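Local coordinates for tubulin-like protein CetZ2 (Haloferax volcanii, PDB 4B45) that binds GTP as a tubulin-like cytoskeletal GTPase and takes part in the control of archaeal cell shape, at residues G191-A196 against L313-G318; R249-G254 against D259-D264; A266-A271 against R287-E292. One frame throughout, in Å; residues are numbered along the deposited sequence.

Contact 1: residues G191-A196 against L313-G318; sequences GLLLAA and LVLLGG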
loop_
_atom_site.group_PDB
_atom_site.type_symbol
_atom_site.label_atom_id
_atom_site.label_comp_id
_atom_site.label_asym_id
_atom_site.label_seq_id
_atom_site.Cartn_x
_atom_site.Cartn_y
_atom_site.Cartn_z
ATOM N N GLY A 191 2.282 5.060 -5.555
ATOM C CA GLY A 191 2.108 6.233 -6.396
ATOM C C GLY A 191 2.172 5.917 -7.885
ATOM O O GLY A 191 1.354 6.417 -8.661
ATOM N N LEU A 192 3.142 5.088 -8.286
ATOM C CA LEU A 192 3.303 4.725 -9.685
ATOM C C LEU A 192 2.118 3.884 -10.123
ATOM O O LEU A 192 1.635 4.020 -11.240
ATOM C CB LEU A 192 4.607 3.937 -9.908
ATOM C CG LEU A 192 5.894 4.754 -9.870
ATOM C CD1 LEU A 192 7.120 3.847 -9.991
ATOM C CD2 LEU A 192 5.907 5.844 -10.933
ATOM N N LEU A 193 1.659 3.005 -9.238
ATOM C CA LEU A 193 0.489 2.190 -9.539
ATOM C C LEU A 193 -0.733 3.074 -9.770
ATOM O O LEU A 193 -1.504 2.859 -10.707
ATOM C CB LEU A 193 0.225 1.215 -8.404
ATOM C CG LEU A 193 -1.057 0.400 -8.532
ATOM C CD1 LEU A 193 -0.844 -0.686 -9.548
ATOM C CD2 LEU A 193 -1.482 -0.185 -7.185
ATOM N N LEU A 194 -0.898 4.077 -8.912
ATOM C CA LEU A 194 -1.989 5.023 -9.039
ATOM C C LEU A 194 -1.823 5.904 -10.265
ATOM O O LEU A 194 -2.806 6.260 -10.918
ATOM C CB LEU A 194 -2.083 5.897 -7.779
ATOM C CG LEU A 194 -2.353 5.185 -6.449
ATOM C CD1 LEU A 194 -2.252 6.169 -5.277
ATOM C CD2 LEU A 194 -3.715 4.502 -6.461
ATOM N N ALA A 195 -0.581 6.259 -10.584
ATOM C CA ALA A 195 -0.325 7.172 -11.696
ATOM C C ALA A 195 -0.520 6.539 -13.080
ATOM O O ALA A 195 -0.878 7.234 -14.044
ATOM C CB ALA A 195 1.074 7.748 -11.590
ATOM N N ALA A 196 -0.282 5.235 -13.176
ATOM C CA ALA A 196 -0.354 4.523 -14.459
ATOM C C ALA A 196 -1.703 4.725 -15.148
ATOM O O ALA A 196 -1.781 4.810 -16.374
ATOM C CB ALA A 196 -0.088 3.048 -14.260
ATOM N N LEU A 313 6.287 -3.232 -12.316
ATOM C CA LEU A 313 5.503 -2.974 -11.134
ATOM C C LEU A 313 4.420 -4.024 -11.201
ATOM O O LEU A 313 3.611 -4.019 -12.132
ATOM C CB LEU A 313 4.913 -1.579 -11.230
ATOM C CG LEU A 313 4.130 -0.993 -10.067
ATOM C CD1 LEU A 313 5.075 -0.661 -8.907
ATOM C CD2 LEU A 313 3.398 0.252 -10.551
ATOM N N VAL A 314 4.437 -4.961 -10.261
ATOM C CA VAL A 314 3.487 -6.072 -10.287
ATOM C C VAL A 314 2.584 -6.116 -9.062
ATOM O O VAL A 314 3.052 -6.362 -7.957
ATOM C CB VAL A 314 4.207 -7.415 -10.382
ATOM C CG1 VAL A 314 3.196 -8.540 -10.371
ATOM C CG2 VAL A 314 5.053 -7.472 -11.664
ATOM N N LEU A 315 1.287 -5.897 -9.276
ATOM C CA LEU A 315 0.283 -5.996 -8.223
ATOM C C LEU A 315 -0.233 -7.421 -8.184
ATOM O O LEU A 315 -0.611 -7.972 -9.216
ATOM C CB LEU A 315 -0.882 -5.029 -8.501
ATOM C CG LEU A 315 -2.062 -5.085 -7.517
ATOM C CD1 LEU A 315 -1.626 -4.699 -6.091
ATOM C CD2 LEU A 315 -3.254 -4.225 -7.989
ATOM N N LEU A 316 -0.220 -8.029 -7.001
ATOM C CA LEU A 316 -0.732 -9.381 -6.832
ATOM C C LEU A 316 -1.939 -9.354 -5.918
ATOM O O LEU A 316 -1.837 -8.944 -4.761
ATOM C CB LEU A 316 0.345 -10.280 -6.235
ATOM C CG LEU A 316 1.649 -10.327 -7.034
ATOM C CD1 LEU A 316 2.835 -10.498 -6.126
ATOM C CD2 LEU A 316 1.592 -11.459 -8.045
ATOM N N GLY A 317 -3.080 -9.804 -6.421
ATOM C CA GLY A 317 -4.300 -9.765 -5.636
ATOM C C GLY A 317 -4.672 -11.156 -5.180
ATOM O O GLY A 317 -4.386 -12.132 -5.873
ATOM N N GLY A 318 -5.292 -11.258 -4.008
ATOM C CA GLY A 318 -5.683 -12.556 -3.469
ATOM C C GLY A 318 -4.493 -13.448 -3.177
ATOM O O GLY A 318 -4.441 -14.596 -3.613
#
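L313 plants one methyl against the backbone of the helix at L192 and L193. Its CD2 lies 3.5 Å from L193 N and 3.6 Å from L193 CA, and it reaches back to L192 CB at 3.9 Å, so this branch rests over the peptide link between the two residues. A fourth leucine, L315, extends the patch: L193 CD1 lies a looser 4.5 Å from L315 CB. The side-chain touches are apolar, the methyl lies against backbone, and no hydrogen bond joins the segments.

The torsions explain the fit. In L313, chi1 of -175° sends CG out from the strand, and chi2 of 71° makes CD2 the leading branch. L193 has the same kind of first torsion and leans toward L315. Because L313 and L315 are alternate strand residues, both side chains leave the same face of the sheet, while V314 between them faces the other way. Helix 191-196 crosses strand 313-317 almost at right angles, with the axes 9.7 Å apart.

Helix 175-196 is the long core helix of the tubulin/FtsZ fold, and earlier along it N183 binds GTP. Here its last turns cover strand 309-319, which runs between strands 222-231 and 263-272. Y227 touches both L192 and L313, F303 packs on L192, and helix 210-217 lies over L193 and L315 through V213, T216 and L217.

Contact 2: residues R249-G254 against D259-D264; sequences RAVLTG and DASDAD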
loop_
_atom_site.group_PDB
_atom_site.type_symbol
_atom_site.label_atom_id
_atom_site.label_comp_id
_atom_site.label_asym_id
_atom_site.label_seq_id
_atom_site.Cartn_x
_atom_site.Cartn_y
_atom_site.Cartn_z
ATOM N N ARG A 249 12.233 -10.257 -10.324
ATOM C CA ARG A 249 12.610 -9.687 -9.037
ATOM C C ARG A 249 11.410 -9.071 -8.339
ATOM O O ARG A 249 11.244 -9.248 -7.134
ATOM C CB ARG A 249 13.732 -8.657 -9.184
ATOM C CG ARG A 249 15.097 -9.276 -9.460
ATOM C CD ARG A 249 16.202 -8.372 -8.975
ATOM N NE ARG A 249 15.948 -6.974 -9.306
ATOM C CZ ARG A 249 16.374 -6.377 -10.415
ATOM N NH1 ARG A 249 17.075 -7.060 -11.313
ATOM N NH2 ARG A 249 16.098 -5.095 -10.627
ATOM N N ALA A 250 10.572 -8.367 -9.105
ATOM C CA ALA A 250 9.388 -7.708 -8.560
ATOM C C ALA A 250 8.475 -8.721 -7.877
ATOM O O ALA A 250 7.942 -8.465 -6.798
ATOM C CB ALA A 250 8.633 -6.951 -9.657
ATOM N N VAL A 251 8.328 -9.880 -8.504
ATOM C CA VAL A 251 7.488 -10.956 -7.978
ATOM C C VAL A 251 8.159 -11.746 -6.847
ATOM O O VAL A 251 7.495 -12.168 -5.911
ATOM C CB VAL A 251 7.093 -11.936 -9.103
ATOM C CG1 VAL A 251 6.284 -13.101 -8.553
ATOM C CG2 VAL A 251 6.332 -11.201 -10.222
ATOM N N LEU A 252 9.472 -11.948 -6.928
ATOM C CA LEU A 252 10.157 -12.832 -5.974
ATOM C C LEU A 252 10.888 -12.119 -4.827
ATOM O O LEU A 252 10.786 -12.549 -3.675
ATOM C CB LEU A 252 11.095 -13.800 -6.696
ATOM C CG LEU A 252 10.448 -14.683 -7.774
ATOM C CD1 LEU A 252 11.511 -15.384 -8.606
ATOM C CD2 LEU A 252 9.477 -15.712 -7.186
ATOM N N THR A 253 11.614 -11.041 -5.121
ATOM C CA THR A 253 12.314 -10.314 -4.057
ATOM C C THR A 253 11.744 -8.936 -3.725
ATOM O O THR A 253 11.866 -8.473 -2.594
ATOM C CB THR A 253 13.834 -10.141 -4.336
ATOM O OG1 THR A 253 14.044 -9.203 -5.398
ATOM C CG2 THR A 253 14.469 -11.451 -4.696
ATOM N N GLY A 254 11.142 -8.271 -4.698
ATOM C CA GLY A 254 10.830 -6.859 -4.537
ATOM C C GLY A 254 9.417 -6.567 -4.082
ATOM O O GLY A 254 8.909 -5.465 -4.274
ATOM N N ASP A 259 7.148 -13.553 -0.094
ATOM C CA ASP A 259 6.532 -14.828 -0.475
ATOM C C ASP A 259 5.063 -14.666 -0.905
ATOM O O ASP A 259 4.187 -15.401 -0.452
ATOM C CB ASP A 259 6.676 -15.866 0.652
ATOM C CG ASP A 259 6.401 -17.289 0.181
ATOM O OD1 ASP A 259 6.638 -17.578 -1.013
ATOM O OD2 ASP A 259 5.951 -18.122 1.003
ATOM N N ALA A 260 4.808 -13.721 -1.805
ATOM C CA ALA A 260 3.444 -13.439 -2.254
ATOM C C ALA A 260 3.131 -13.950 -3.664
ATOM O O ALA A 260 2.198 -13.453 -4.298
ATOM C CB ALA A 260 3.179 -11.940 -2.190
ATOM N N SER A 261 3.888 -14.936 -4.146
ATOM C CA SER A 261 3.715 -15.453 -5.515
ATOM C C SER A 261 2.366 -16.099 -5.772
ATOM O O SER A 261 1.766 -15.892 -6.816
ATOM C CB SER A 261 4.795 -16.483 -5.863
ATOM O OG SER A 261 5.903 -15.871 -6.482
ATOM N N ASP A 262 1.911 -16.915 -4.830
ATOM C CA ASP A 262 0.696 -17.690 -5.018
ATOM C C ASP A 262 -0.547 -16.795 -4.956
ATOM O O ASP A 262 -1.179 -16.670 -3.915
ATOM C CB ASP A 262 0.636 -18.800 -3.973
ATOM C CG ASP A 262 -0.537 -19.725 -4.166
ATOM O OD1 ASP A 262 -1.262 -19.566 -5.171
ATOM O OD2 ASP A 262 -0.731 -20.619 -3.309
ATOM N N ALA A 263 -0.902 -16.188 -6.083
ATOM C CA ALA A 263 -1.979 -15.206 -6.086
ATOM C C ALA A 263 -3.098 -15.529 -7.071
ATOM O O ALA A 263 -2.896 -16.205 -8.080
ATOM C CB ALA A 263 -1.423 -13.822 -6.351
ATOM N N ASP A 264 -4.284 -15.030 -6.763
ATOM C CA ASP A 264 -5.452 -15.273 -7.584
ATOM C C ASP A 264 -5.440 -14.382 -8.827
ATOM O O ASP A 264 -5.931 -14.768 -9.882
ATOM C CB ASP A 264 -6.729 -15.046 -6.755
ATOM C CG ASP A 264 -7.996 -15.208 -7.578
ATOM O OD1 ASP A 264 -8.355 -16.363 -7.906
ATOM O OD2 ASP A 264 -8.636 -14.184 -7.901
HETATM O O HOH W 1 7.162 -12.587 -3.533
#
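The connection from helix 240-252 to strand 263-272, in the C-terminal domain of this tubulin-like fold, folds back so that S261 rests against V251 and L252 on the last helical turn. Two methyl groups meet the serine hydroxyl: V251 CG1 stands 3.5 Å from S261 OG, and L252 CD2 is 3.6 Å from the same oxygen. V251 holds CG1 anti to the backbone N (chi1 177°), which brings that branch to the serine. L252 starts out away from the loop, and with CD1 continuing the chain (chi2 168°) CD2 turns off to S261. Both touches are van der Waals contacts, and no direct hydrogen bond joins the two segments. A water modelled 3.1 Å from A260 N may link it to V251 O, but its separation from that carbonyl is too short to trust, leaving the bridge doubtful.

The helix end is tied up locally. R249 O takes T253 N at 2.7 Å in the usual helical bond and also receives G254 N. A longer bond comes from T253 OG1, 3.3 Å from R249 O and tilted 35° from the carbonyl plane. Further along, D262 centres an inverse gamma turn, and D259 OD2 is hydrogen-bonded to E323 N where helix 323-340 begins.

W288 lies against V251 and L252 from helix 279-293, and V314 of strand 309-319 touches V251. The polar partner of S261 OG is E292 OE2, on that same helix. The serine oxygen is thus flanked by two methyls, and its hydrogen bond to the carboxylate gives it a polar partner in this apolar setting while tying the loop to helix 279-293.

Contact 3: residues A266-A271 against R287-E292; sequences ALVVIA and RWVEDE
V289 carries the helix side of this contact and meets two alternate residues of the strand, A266 and V268. All the touches between the segments are apolar. V268 CG2 faces both branches of V289, at 3.8 Å from V289 CG2 and 4.0 Å from V289 CG1, and the two side chains pass alongside each other in opposite directions. A chi1 of 170° turns V289 CG1 away from the backbone N, and this branch also reaches A266 CB at 4.1 Å.

No polar bond crosses between the segments. Along the helix, D291 N binds R287 O at 3.0 Å and E292 N binds W288 O at 2.9 Å. The strand's backbone bonds go to R299 and G301 on strand 298-304 and, from L267, to L315 on strand 309-319.

One ring contact lies along the helix: E292 CB sits over one face of the W288 indole, 3.8 Å above its plane and near the rim.

Strand 263-272, helix 279-293 and strand 298-304 form a beta-alpha-beta unit. Between these two segments the helix meets the strand through apolar surface alone, without directional bonds; a polar tie nearby is the hydrogen bond of E292 to S261.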
loop_
_atom_site.group_PDB
_atom_site.type_symbol
_atom_site.label_atom_id
_atom_site.label_comp_id
_atom_site.label_asym_id
_atom_site.label_seq_id
_atom_site.Cartn_x
_atom_site.Cartn_y
_atom_site.Cartn_z
ATOM N N ALA A 266 -3.196 -10.915 -10.946
ATOM C CA ALA A 266 -1.978 -10.140 -11.025
ATOM C C ALA A 266 -2.112 -9.077 -12.088
ATOM O O ALA A 266 -2.855 -9.243 -13.056
ATOM C CB ALA A 266 -0.799 -11.042 -11.340
ATOM N N LEU A 267 -1.383 -7.986 -11.899
ATOM C CA LEU A 267 -1.289 -6.943 -12.904
ATOM C C LEU A 267 0.178 -6.596 -13.126
ATOM O O LEU A 267 0.885 -6.166 -12.209
ATOM C CB LEU A 267 -2.076 -5.705 -12.479
ATOM C CG LEU A 267 -1.832 -4.502 -13.377
ATOM C CD1 LEU A 267 -2.375 -4.790 -14.794
ATOM C CD2 LEU A 267 -2.448 -3.245 -12.791
ATOM N N VAL A 268 0.636 -6.792 -14.356
ATOM C CA VAL A 268 2.023 -6.536 -14.682
ATOM C C VAL A 268 2.156 -5.253 -15.476
ATOM O O VAL A 268 1.658 -5.139 -16.596
ATOM C CB VAL A 268 2.605 -7.676 -15.510
ATOM C CG1 VAL A 268 4.089 -7.453 -15.733
ATOM C CG2 VAL A 268 2.325 -8.998 -14.817
ATOM N N VAL A 269 2.837 -4.287 -14.880
ATOM C CA VAL A 269 3.056 -3.011 -15.524
ATOM C C VAL A 269 4.553 -2.901 -15.750
ATOM O O VAL A 269 5.349 -3.028 -14.817
ATOM C CB VAL A 269 2.517 -1.826 -14.655
ATOM C CG1 VAL A 269 2.775 -0.472 -15.321
ATOM C CG2 VAL A 269 1.029 -1.987 -14.382
ATOM N N ILE A 270 4.932 -2.717 -17.006
ATOM C CA ILE A 270 6.304 -2.391 -17.350
ATOM C C ILE A 270 6.330 -0.898 -17.608
ATOM O O ILE A 270 5.584 -0.394 -18.456
ATOM C CB ILE A 270 6.759 -3.119 -18.627
ATOM C CG1 ILE A 270 6.572 -4.625 -18.469
ATOM C CG2 ILE A 270 8.199 -2.766 -18.972
ATOM C CD1 ILE A 270 7.162 -5.167 -17.206
ATOM N N ALA A 271 7.171 -0.187 -16.867
ATOM C CA ALA A 271 7.261 1.260 -17.008
ATOM C C ALA A 271 8.591 1.696 -17.623
ATOM O O ALA A 271 9.643 1.104 -17.356
ATOM C CB ALA A 271 7.057 1.934 -15.641
ATOM N N ARG A 287 3.881 -13.788 -19.467
ATOM C CA ARG A 287 3.647 -15.224 -19.528
ATOM C C ARG A 287 4.336 -15.901 -18.348
ATOM O O ARG A 287 3.771 -16.796 -17.711
ATOM C CB ARG A 287 4.138 -15.803 -20.863
ATOM C CG ARG A 287 4.137 -17.319 -20.921
ATOM C CD ARG A 287 4.330 -17.805 -22.354
ATOM N NE ARG A 287 4.885 -19.155 -22.430
ATOM C CZ ARG A 287 6.160 -19.432 -22.701
ATOM N NH1 ARG A 287 7.028 -18.452 -22.928
ATOM N NH2 ARG A 287 6.571 -20.694 -22.744
ATOM N N TRP A 288 5.563 -15.468 -18.062
ATOM C CA TRP A 288 6.266 -15.941 -16.873
ATOM C C TRP A 288 5.486 -15.712 -15.561
ATOM O O TRP A 288 5.450 -16.597 -14.701
ATOM C CB TRP A 288 7.658 -15.311 -16.748
ATOM C CG TRP A 288 8.368 -15.855 -15.545
ATOM C CD1 TRP A 288 9.106 -16.997 -15.478
ATOM C CD2 TRP A 288 8.356 -15.307 -14.225
ATOM N NE1 TRP A 288 9.565 -17.191 -14.198
ATOM C CE2 TRP A 288 9.125 -16.166 -13.410
ATOM C CE3 TRP A 288 7.782 -14.168 -13.652
ATOM C CZ2 TRP A 288 9.337 -15.924 -12.048
ATOM C CZ3 TRP A 288 7.991 -13.925 -12.299
ATOM C CH2 TRP A 288 8.762 -14.801 -11.513
ATOM N N VAL A 289 4.895 -14.530 -15.401
ATOM C CA VAL A 289 4.099 -14.236 -14.201
ATOM C C VAL A 289 2.941 -15.221 -14.110
ATOM O O VAL A 289 2.661 -15.741 -13.044
ATOM C CB VAL A 289 3.571 -12.772 -14.171
ATOM C CG1 VAL A 289 2.548 -12.574 -13.054
ATOM C CG2 VAL A 289 4.725 -11.791 -13.994
ATOM N N GLU A 290 2.302 -15.504 -15.247
ATOM C CA GLU A 290 1.197 -16.448 -15.281
ATOM C C GLU A 290 1.626 -17.859 -14.860
ATOM O O GLU A 290 0.882 -18.553 -14.171
ATOM C CB GLU A 290 0.546 -16.466 -16.670
ATOM C CG GLU A 290 -0.566 -17.496 -16.822
ATOM C CD GLU A 290 -1.256 -17.420 -18.171
ATOM O OE1 GLU A 290 -0.670 -17.892 -19.169
ATOM O OE2 GLU A 290 -2.382 -16.883 -18.235
ATOM N N ASP A 291 2.826 -18.277 -15.269
ATOM C CA ASP A 291 3.347 -19.593 -14.903
ATOM C C ASP A 291 3.758 -19.650 -13.443
ATOM O O ASP A 291 3.587 -20.671 -12.780
ATOM C CB ASP A 291 4.560 -19.982 -15.763
ATOM C CG ASP A 291 4.210 -20.183 -17.232
ATOM O OD1 ASP A 291 3.020 -20.412 -17.566
ATOM O OD2 ASP A 291 5.146 -20.121 -18.059
ATOM N N GLU A 292 4.327 -18.558 -12.948
ATOM C CA GLU A 292 4.809 -18.503 -11.572
ATOM C C GLU A 292 3.683 -18.400 -10.542
ATOM O O GLU A 292 3.746 -19.035 -9.499
ATOM C CB GLU A 292 5.794 -17.341 -11.395
ATOM C CG GLU A 292 6.220 -17.077 -9.961
ATOM C CD GLU A 292 6.847 -18.280 -9.286
ATOM O OE1 GLU A 292 7.498 -19.099 -9.975
ATOM O OE2 GLU A 292 6.683 -18.403 -8.055
#

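Following the chain, helix 175-196 ends in contact 1, whose partner segment, 313-318 of strand 309-319, comes more than a hundred residues later; this is the longest loop of the three, and it encloses the other two contacts. Contact 2 closes the short loop between helix 240-252 and strand 263-272. Contact 3 then opens on that same strand and closes at helix 279-293, so contacts 2 and 3 follow in series without crossing. Strands 263-272 and 309-319 are sheet neighbours, and L313 N to V269 O at 2.7 Å is a probable hydrogen bond between contacts 1 and 3. Contact 1 packs on one sheet face; the helices of contacts 2 and 3 pack on the other.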